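Local atomic coordinates of dipeptidase (Streptococcus thermophilus, PDB entry 3PEB), a protein that is the N-terminal, creatinase-type domain of a peptidase M24B family dipeptidase, a probable manganese-dependent hydrolase of dipeptides. Residues Ile10-Val24 and Gln44-Ala56. Numbering follows the deposited sequence. Where two conformers were deposited one is given.
With EDO (1,2-ethanediol), chain D.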
ATOM      1  N   ILE A  10       3.092   7.142  -9.787  1.00 29.98           N
ATOM      2  CA  ILE A  10       1.975   6.992  -8.832  1.00 28.15           C
ATOM      3  C   ILE A  10       1.805   8.295  -8.060  1.00 28.20           C
ATOM      4  O   ILE A  10       0.686   8.772  -7.888  1.00 27.68           O
ATOM      5  CB  ILE A  10       2.173   5.830  -7.825  1.00 26.41           C
ATOM      6  CG1 ILE A  10       2.131   4.479  -8.556  1.00 26.10           C
ATOM      7  CG2 ILE A  10       1.073   5.896  -6.698  1.00 25.26           C
ATOM      8  CD1 ILE A  10       0.697   3.946  -8.863  1.00 26.36           C
ATOM      9  N   ARG A  11       2.909   8.857  -7.569  1.00 28.11           N
ATOM     10  CA  ARG A  11       2.822  10.102  -6.798  1.00 28.10           C
ATOM     11  C   ARG A  11       2.303  11.279  -7.646  1.00 29.09           C
ATOM     12  O   ARG A  11       1.536  12.101  -7.148  1.00 28.96           O
ATOM     13  CB  ARG A  11       4.162  10.443  -6.136  1.00 29.24           C
ATOM     14  CG  ARG A  11       4.513   9.513  -4.938  1.00 27.51           C
ATOM     15  CD  ARG A  11       5.764   9.987  -4.201  1.00 28.58           C
ATOM     16  NE  ARG A  11       6.950   9.608  -4.954  1.00 29.16           N
ATOM     17  CZ  ARG A  11       7.685   8.522  -4.742  1.00 30.48           C
ATOM     18  NH1 ARG A  11       7.427   7.687  -3.746  1.00 28.81           N
ATOM     19  NH2 ARG A  11       8.729   8.286  -5.524  1.00 33.73           N
ATOM     20  N   HIS A  12       2.681  11.343  -8.926  1.00 29.96           N
ATOM     21  CA  HIS A  12       2.182  12.395  -9.826  1.00 31.48           C
ATOM     22  C   HIS A  12       0.664  12.262  -9.993  1.00 30.10           C
ATOM     23  O   HIS A  12      -0.074  13.251  -9.964  1.00 30.93           O
ATOM     24  CB  HIS A  12       2.907  12.318 -11.195  1.00 33.30           C
ATOM     25  CG  HIS A  12       2.433  13.320 -12.205  1.00 38.90           C
ATOM     26  ND1 HIS A  12       2.994  14.574 -12.330  1.00 46.27           N
ATOM     27  CD2 HIS A  12       1.464  13.250 -13.155  1.00 43.50           C
ATOM     28  CE1 HIS A  12       2.385  15.238 -13.302  1.00 47.63           C
ATOM     29  NE2 HIS A  12       1.444  14.461 -13.808  1.00 46.44           N
ATOM     30  N   PHE A  13       0.209  11.034 -10.197  1.00 29.25           N
ATOM     31  CA  PHE A  13      -1.212  10.751 -10.323  1.00 28.71           C
ATOM     32  C   PHE A  13      -1.977  11.154  -9.062  1.00 27.89           C
ATOM     33  O   PHE A  13      -3.037  11.788  -9.161  1.00 29.78           O
ATOM     34  CB  PHE A  13      -1.426   9.265 -10.611  1.00 28.60           C
ATOM     35  CG  PHE A  13      -2.866   8.854 -10.559  1.00 30.04           C
ATOM     36  CD1 PHE A  13      -3.427   8.435  -9.386  1.00 30.16           C
ATOM     37  CD2 PHE A  13      -3.674   8.952 -11.691  1.00 32.56           C
ATOM     38  CE1 PHE A  13      -4.792   8.048  -9.335  1.00 30.94           C
ATOM     39  CE2 PHE A  13      -5.022   8.581 -11.653  1.00 33.69           C
ATOM     40  CZ  PHE A  13      -5.577   8.139 -10.462  1.00 33.83           C
ATOM     41  N   LEU A  14      -1.434  10.808  -7.887  1.00 26.47           N
ATOM     42  CA  LEU A  14      -2.075  11.180  -6.623  1.00 26.00           C
ATOM     43  C   LEU A  14      -2.216  12.702  -6.526  1.00 27.35           C
ATOM     44  O   LEU A  14      -3.301  13.247  -6.197  1.00 26.86           O
ATOM     45  CB  LEU A  14      -1.295  10.638  -5.418  1.00 24.48           C
ATOM     46  CG  LEU A  14      -1.261   9.121  -5.230  1.00 23.84           C
ATOM     47  CD1 LEU A  14      -0.304   8.719  -4.064  1.00 22.89           C
ATOM     48  CD2 LEU A  14      -2.733   8.671  -4.976  1.00 22.83           C
ATOM     49  N   ASN A  15      -1.117  13.384  -6.831  1.00 28.53           N
ATOM     50  CA  ASN A  15      -1.068  14.818  -6.741  1.00 30.28           C
ATOM     51  C   ASN A  15      -2.075  15.485  -7.682  1.00 32.60           C
ATOM     52  O   ASN A  15      -2.778  16.372  -7.273  1.00 33.59           O
ATOM     53  CB  ASN A  15       0.373  15.295  -7.010  1.00 31.20           C
ATOM     54  CG  ASN A  15       0.499  16.796  -6.981  1.00 32.99           C
ATOM     55  OD1 ASN A  15       0.541  17.418  -8.025  1.00 32.98           O
ATOM     56  ND2 ASN A  15       0.496  17.384  -5.792  1.00 31.06           N
ATOM     57  N   GLU A  16      -2.133  15.045  -8.935  1.00 34.03           N
ATOM     58  CA  GLU A  16      -3.130  15.530  -9.900  1.00 36.23           C
ATOM     59  C   GLU A  16      -4.580  15.383  -9.376  1.00 35.13           C
ATOM     60  O   GLU A  16      -5.452  16.193  -9.696  1.00 33.66           O
ATOM     61  CB  GLU A  16      -3.078  14.698 -11.173  1.00 38.05           C
ATOM     62  CG  GLU A  16      -2.014  14.981 -12.179  1.00 45.68           C
ATOM     63  CD  GLU A  16      -2.306  14.212 -13.484  1.00 52.81           C
ATOM     64  OE1 GLU A  16      -2.273  12.944 -13.468  1.00 58.50           O
ATOM     65  OE2 GLU A  16      -2.606  14.867 -14.495  1.00 59.34           O
ATOM     66  N   ASN A  17      -4.819  14.331  -8.598  1.00 32.16           N
ATOM     67  CA  ASN A  17      -6.167  13.967  -8.135  1.00 32.42           C
ATOM     68  C   ASN A  17      -6.439  14.325  -6.670  1.00 32.11           C
ATOM     69  O   ASN A  17      -7.427  13.865  -6.089  1.00 31.99           O
ATOM     70  CB  ASN A  17      -6.400  12.478  -8.417  1.00 31.24           C
ATOM     71  CG  ASN A  17      -6.534  12.191  -9.902  1.00 33.46           C
ATOM     72  OD1 ASN A  17      -7.561  12.496 -10.489  1.00 36.85           O
ATOM     73  ND2 ASN A  17      -5.478  11.657 -10.528  1.00 34.79           N
ATOM     74  N   LYS A  18      -5.564  15.156  -6.093  1.00 32.33           N
ATOM     75  CA  LYS A  18      -5.726  15.698  -4.726  1.00 33.49           C
ATOM     76  C   LYS A  18      -5.817  14.627  -3.648  1.00 31.98           C
ATOM     77  O   LYS A  18      -6.526  14.753  -2.640  1.00 33.48           O
ATOM     78  CB  LYS A  18      -6.899  16.670  -4.686  1.00 36.68           C
ATOM     79  CG  LYS A  18      -6.681  17.853  -5.637  1.00 40.57           C
ATOM     80  CD  LYS A  18      -7.671  18.983  -5.389  1.00 47.49           C
ATOM     81  CE  LYS A  18      -7.877  19.847  -6.640  1.00 53.46           C
ATOM     82  NZ  LYS A  18      -6.608  20.140  -7.392  1.00 55.89           N
ATOM     83  N   SER A  19      -5.065  13.559  -3.875  1.00 29.66           N
ATOM     84  CA  SER A  19      -4.984  12.444  -2.962  1.00 27.64           C
ATOM     85  C   SER A  19      -3.638  12.339  -2.298  1.00 27.30           C
ATOM     86  O   SER A  19      -2.597  12.394  -2.961  1.00 27.29           O
ATOM     87  CB  SER A  19      -5.260  11.137  -3.721  1.00 27.17           C
ATOM     88  OG  SER A  19      -5.039  10.009  -2.897  1.00 26.05           O
ATOM     89  N   GLY A  20      -3.647  12.108  -0.984  1.00 26.92           N
ATOM     90  CA  GLY A  20      -2.407  12.002  -0.230  1.00 25.72           C
ATOM     91  C   GLY A  20      -1.794  10.611  -0.169  1.00 24.80           C
ATOM     92  O   GLY A  20      -0.675  10.456   0.327  1.00 23.75           O
ATOM     93  N   LEU A  21      -2.490   9.600  -0.682  1.00 23.73           N
ATOM     94  CA  LEU A  21      -2.049   8.234  -0.487  1.00 23.19           C
ATOM     95  C   LEU A  21      -2.653   7.248  -1.469  1.00 23.39           C
ATOM     96  O   LEU A  21      -3.882   7.270  -1.712  1.00 23.88           O
ATOM     97  CB  LEU A  21      -2.408   7.771   0.933  1.00 23.38           C
ATOM     98  CG  LEU A  21      -2.102   6.294   1.310  1.00 22.10           C
ATOM     99  CD1 LEU A  21      -0.600   5.983   1.380  1.00 23.02           C
ATOM    100  CD2 LEU A  21      -2.757   5.954   2.671  1.00 22.29           C
ATOM    101  N   ALA A  22      -1.802   6.376  -2.018  1.00 22.60           N
ATOM    102  CA  ALA A  22      -2.275   5.161  -2.702  1.00 22.32           C
ATOM    103  C   ALA A  22      -1.969   3.947  -1.822  1.00 21.99           C
ATOM    104  O   ALA A  22      -0.850   3.791  -1.315  1.00 22.03           O
ATOM    105  CB  ALA A  22      -1.601   4.964  -4.104  1.00 22.28           C
ATOM    106  N   ILE A  23      -2.950   3.059  -1.706  1.00 21.94           N
ATOM    107  CA  ILE A  23      -2.763   1.787  -1.007  1.00 22.06           C
ATOM    108  C   ILE A  23      -2.816   0.704  -2.059  1.00 23.02           C
ATOM    109  O   ILE A  23      -3.871   0.441  -2.642  1.00 23.94           O
ATOM    110  CB  ILE A  23      -3.860   1.529   0.076  1.00 22.89           C
ATOM    111  CG1 ILE A  23      -3.859   2.660   1.100  1.00 22.50           C
ATOM    112  CG2 ILE A  23      -3.614   0.147   0.771  1.00 22.67           C
ATOM    113  CD1 ILE A  23      -4.976   2.548   2.184  1.00 25.26           C
ATOM    114  N   VAL A  24      -1.664   0.085  -2.301  1.00 23.31           N
ATOM    115  CA  VAL A  24      -1.498  -0.927  -3.322  1.00 23.51           C
ATOM    116  C   VAL A  24      -1.546  -2.282  -2.631  1.00 23.83           C
ATOM    117  O   VAL A  24      -0.794  -2.527  -1.685  1.00 23.68           O
ATOM    118  CB  VAL A  24      -0.157  -0.713  -4.088  1.00 23.82           C
ATOM    119  CG1 VAL A  24       0.108  -1.839  -5.117  1.00 24.26           C
ATOM    120  CG2 VAL A  24      -0.170   0.652  -4.814  1.00 24.20           C
ATOM    121  N   GLN A  44      -2.085 -10.247   5.299  1.00 24.53           N
ATOM    122  CA  GLN A  44      -2.110  -8.864   4.815  1.00 23.84           C
ATOM    123  C   GLN A  44      -0.746  -8.400   4.261  1.00 24.54           C
ATOM    124  O   GLN A  44       0.295  -8.628   4.883  1.00 24.83           O
ATOM    125  CB  GLN A  44      -2.521  -7.921   5.919  1.00 23.65           C
ATOM    126  CG  GLN A  44      -3.882  -8.198   6.534  1.00 25.64           C
ATOM    127  CD  GLN A  44      -4.986  -8.417   5.528  1.00 29.69           C
ATOM    128  OE1 GLN A  44      -5.101  -7.685   4.538  1.00 28.21           O
ATOM    129  NE2 GLN A  44      -5.858  -9.384   5.815  1.00 29.71           N
HETATM  130  N   MSE A  45      -0.778  -7.770   3.086  1.00 23.11           N
HETATM  131  CA  MSE A  45       0.345  -7.004   2.530  1.00 22.11           C
HETATM  132  C   MSE A  45      -0.253  -5.765   1.895  1.00 22.04           C
HETATM  133  O   MSE A  45      -1.203  -5.868   1.122  1.00 21.73           O
HETATM  134  CB  MSE A  45       1.098  -7.783   1.461  1.00 22.77           C
HETATM  135  CG  MSE A  45       2.212  -6.987   0.837  1.00 23.57           C
HETATM  136 SE   MSE A  45       3.376  -7.880  -0.434  0.80 27.72          SE
HETATM  137  CE  MSE A  45       2.081  -8.153  -1.884  1.00 28.99           C
ATOM    138  N   PHE A  46       0.324  -4.609   2.208  1.00 21.43           N
ATOM    139  CA  PHE A  46      -0.062  -3.337   1.591  1.00 21.53           C
ATOM    140  C   PHE A  46       1.188  -2.490   1.375  1.00 22.28           C
ATOM    141  O   PHE A  46       2.013  -2.362   2.279  1.00 21.96           O
ATOM    142  CB  PHE A  46      -0.999  -2.532   2.481  1.00 22.05           C
ATOM    143  CG  PHE A  46      -2.316  -3.192   2.747  1.00 21.62           C
ATOM    144  CD1 PHE A  46      -3.272  -3.291   1.768  1.00 20.43           C
ATOM    145  CD2 PHE A  46      -2.601  -3.713   4.009  1.00 22.42           C
ATOM    146  CE1 PHE A  46      -4.510  -3.913   2.033  1.00 22.47           C
ATOM    147  CE2 PHE A  46      -3.840  -4.324   4.280  1.00 24.35           C
ATOM    148  CZ  PHE A  46      -4.772  -4.435   3.269  1.00 23.84           C
ATOM    149  N   LEU A  47       1.296  -1.903   0.183  1.00 22.06           N
ATOM    150  CA  LEU A  47       2.299  -0.888  -0.082  1.00 22.68           C
ATOM    151  C   LEU A  47       1.605   0.455  -0.010  1.00 23.21           C
ATOM    152  O   LEU A  47       0.655   0.730  -0.769  1.00 23.74           O
ATOM    153  CB  LEU A  47       2.939  -1.102  -1.448  1.00 23.00           C
ATOM    154  CG  LEU A  47       3.894  -0.007  -1.955  1.00 23.54           C
ATOM    155  CD1 LEU A  47       5.201  -0.074  -1.165  1.00 24.22           C
ATOM    156  CD2 LEU A  47       4.117  -0.192  -3.476  1.00 25.71           C
ATOM    157  N   PHE A  48       2.108   1.294   0.881  1.00 23.86           N
ATOM    158  CA  PHE A  48       1.553   2.636   1.115  1.00 24.10           C
ATOM    159  C   PHE A  48       2.418   3.655   0.386  1.00 25.17           C
ATOM    160  O   PHE A  48       3.550   3.923   0.795  1.00 26.26           O
ATOM    161  CB  PHE A  48       1.506   2.916   2.632  1.00 24.65           C
ATOM    162  CG  PHE A  48       0.633   1.976   3.383  1.00 24.16           C
ATOM    163  CD1 PHE A  48      -0.742   2.117   3.342  1.00 23.98           C
ATOM    164  CD2 PHE A  48       1.178   0.922   4.136  1.00 24.48           C
ATOM    165  CE1 PHE A  48      -1.586   1.224   4.020  1.00 23.26           C
ATOM    166  CE2 PHE A  48       0.343   0.012   4.816  1.00 23.65           C
ATOM    167  CZ  PHE A  48      -1.015   0.150   4.787  1.00 23.52           C
ATOM    168  N   VAL A  49       1.912   4.172  -0.742  1.00 24.47           N
ATOM    169  CA  VAL A  49       2.610   5.149  -1.522  1.00 25.21           C
ATOM    170  C   VAL A  49       2.011   6.522  -1.227  1.00 24.96           C
ATOM    171  O   VAL A  49       0.986   6.911  -1.778  1.00 24.36           O
ATOM    172  CB  VAL A  49       2.594   4.857  -3.062  1.00 25.30           C
ATOM    173  CG1 VAL A  49       3.528   5.854  -3.771  1.00 26.01           C
ATOM    174  CG2 VAL A  49       3.017   3.399  -3.351  1.00 25.40           C
ATOM    175  N   TYR A  50       2.652   7.233  -0.317  1.00 25.73           N
ATOM    176  CA  TYR A  50       2.274   8.603  -0.013  1.00 26.04           C
ATOM    177  C   TYR A  50       2.620   9.595  -1.116  1.00 26.09           C
ATOM    178  O   TYR A  50       3.633   9.466  -1.825  1.00 26.70           O
ATOM    179  CB  TYR A  50       2.910   9.055   1.280  1.00 26.99           C
ATOM    180  CG  TYR A  50       2.316   8.435   2.530  1.00 26.38           C
ATOM    181  CD1 TYR A  50       1.136   8.929   3.090  1.00 28.83           C
ATOM    182  CD2 TYR A  50       2.937   7.355   3.159  1.00 29.83           C
ATOM    183  CE1 TYR A  50       0.599   8.383   4.226  1.00 26.41           C
ATOM    184  CE2 TYR A  50       2.425   6.808   4.310  1.00 29.82           C
ATOM    185  CZ  TYR A  50       1.236   7.305   4.833  1.00 30.19           C
ATOM    186  OH  TYR A  50       0.729   6.793   5.989  1.00 29.45           O
ATOM    187  N   GLU A  51       1.787  10.624  -1.221  1.00 25.57           N
ATOM    188  CA  GLU A  51       1.971  11.680  -2.189  1.00 25.81           C
ATOM    189  C   GLU A  51       3.260  12.480  -1.892  1.00 26.10           C
ATOM    190  O   GLU A  51       4.018  12.803  -2.820  1.00 25.79           O
ATOM    191  CB  GLU A  51       0.770  12.605  -2.138  1.00 26.55           C
ATOM    192  CG  GLU A  51       0.808  13.780  -3.094  1.00 29.14           C
ATOM    193  CD  GLU A  51      -0.239  14.830  -2.782  1.00 30.45           C
ATOM    194  OE1 GLU A  51      -0.776  14.881  -1.657  1.00 30.90           O
ATOM    195  OE2 GLU A  51      -0.500  15.643  -3.664  1.00 31.74           O
ATOM    196  N   ASN A  52       3.493  12.796  -0.609  1.00 24.97           N
ATOM    197  CA  ASN A  52       4.636  13.643  -0.222  1.00 26.05           C
ATOM    198  C   ASN A  52       5.359  13.122   1.025  1.00 26.54           C
ATOM    199  O   ASN A  52       5.796  13.904   1.842  1.00 27.37           O
ATOM    200  CB  ASN A  52       4.209  15.106  -0.024  1.00 26.35           C
ATOM    201  CG  ASN A  52       5.377  16.068  -0.006  1.00 28.51           C
ATOM    202  OD1 ASN A  52       6.250  16.004  -0.876  1.00 30.49           O
ATOM    203  ND2 ASN A  52       5.386  17.022   0.946  1.00 27.61           N
ATOM    204  N   ARG A  53       5.484  11.795   1.140  1.00 26.47           N
ATOM    205  CA  ARG A  53       6.329  11.146   2.133  1.00 27.75           C
ATOM    206  C   ARG A  53       6.917   9.907   1.455  1.00 28.07           C
ATOM    207  O   ARG A  53       6.397   9.460   0.440  1.00 27.56           O
ATOM    208  CB  ARG A  53       5.523  10.631   3.339  1.00 28.05           C
ATOM    209  CG  ARG A  53       4.664  11.617   4.080  1.00 28.77           C
ATOM    210  CD  ARG A  53       3.684  10.928   5.008  1.00 29.84           C
ATOM    211  NE  ARG A  53       2.898  11.892   5.776  1.00 29.81           N
ATOM    212  CZ  ARG A  53       3.185  12.314   7.003  1.00 33.91           C
ATOM    213  NH1 ARG A  53       4.235  11.844   7.657  1.00 35.82           N
ATOM    214  NH2 ARG A  53       2.396  13.201   7.585  1.00 34.48           N
ATOM    215  N   GLU A  54       7.964   9.347   2.044  1.00 28.75           N
ATOM    216  CA  GLU A  54       8.488   8.082   1.552  0.50 28.40           C
ATOM    217  C   GLU A  54       7.428   6.988   1.707  1.00 26.97           C
ATOM    218  O   GLU A  54       6.574   7.041   2.599  1.00 25.65           O
ATOM    219  CB  GLU A  54       9.798   7.693   2.233  0.50 30.12           C
ATOM    220  CG  GLU A  54       9.697   7.368   3.708  0.50 29.88           C
ATOM    221  CD  GLU A  54      11.018   6.919   4.293  0.50 32.31           C
ATOM    222  OE1 GLU A  54      11.136   6.914   5.526  0.50 29.91           O
ATOM    223  OE2 GLU A  54      11.933   6.552   3.523  0.50 36.61           O
ATOM    224  N   PRO A  55       7.462   6.012   0.821  1.00 26.30           N
ATOM    225  CA  PRO A  55       6.517   4.911   0.977  1.00 24.88           C
ATOM    226  C   PRO A  55       6.854   4.013   2.193  1.00 25.05           C
ATOM    227  O   PRO A  55       7.938   4.138   2.770  1.00 23.82           O
ATOM    228  CB  PRO A  55       6.703   4.102  -0.319  1.00 26.13           C
ATOM    229  CG  PRO A  55       7.670   4.778  -1.127  1.00 27.81           C
ATOM    230  CD  PRO A  55       8.366   5.815  -0.333  1.00 26.93           C
ATOM    231  N   ALA A  56       5.922   3.119   2.546  1.00 24.14           N
ATOM    232  CA  ALA A  56       6.172   2.036   3.490  1.00 23.66           C
ATOM    233  C   ALA A  56       5.466   0.788   3.005  1.00 23.69           C
ATOM    234  O   ALA A  56       4.359   0.857   2.461  1.00 23.19           O
ATOM    235  CB  ALA A  56       5.668   2.421   4.896  1.00 24.04           C
TER
HETATM  236  C1  EDO D 137       3.375  13.903  11.798  1.00 66.05           C
HETATM  237  O1  EDO D 137       2.906  13.975  10.444  1.00 65.41           O
HETATM  238  C2  EDO D 137       4.571  12.959  11.839  1.00 65.08           C
HETATM  239  O2  EDO D 137       4.886  12.581  10.496  1.00 61.80           O
HETATM  240  O   HOH W   1       5.603   7.707  -1.486  1.00 24.56           O
HETATM  241  O   HOH W   2       1.557  12.425   1.523  1.00 32.97           O
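L21-V24 and F46-Y50 run antiparallel as neighbouring strands, their short axes 4.6 Å apart. A22 with V49 and V24 with L47 are hydrogen-bonded pairs; L21 with Y50 and I23 with F48 are non-hydrogen-bonded. Beyond the strand ends, E51 N donates a further hydrogen bond to G20 O. Helix 10-16, which precedes strand 21-24 and is closed by a Schellman motif with K18 as C-prime residue, crosses strand 46-50 at 59°.

On the face bearing L21, I23, F48 and Y50, L21 CD1 sits over the centre of the Y50 ring, 3.8 Å from its centroid, in a CH-pi contact; with CG anti to the backbone N (chi1 176°), L21 reaches across to the neighbouring strand, to this ring and to F48 CB. R53 CD covers the ring's opposite face, towards its rim. I23 lies alongside F48, pointing the same way, and its CG2 packs 3.6 Å from F46 CD1.

On the other face, V49 CG1 meets I10 CG2 at 3.8 Å, the two side chains at about a right angle. L14 CD1 presses on V49 O. R11 stretches its methylenes past Y50 O, then bends at chi3; water 1 links its NH1 to Y50 O and R53 O, while NH2 forms a salt bridge with D8. At the helix end, N15 ND2 donates to the anti side of E51 OE2 over 2.9 Å, amide and carboxylate planes 47° apart.

Strand 96-102 flanks 21-24 and strand 56-60 flanks 46-50, which makes this pair the middle of the mixed sheet of the creatinase/prolidase N-terminal domain. Helix 84-91 packs on F46 and F48; helix 27-34 joins helix 6-16 on the opposite face, touching I10, V24 and L47.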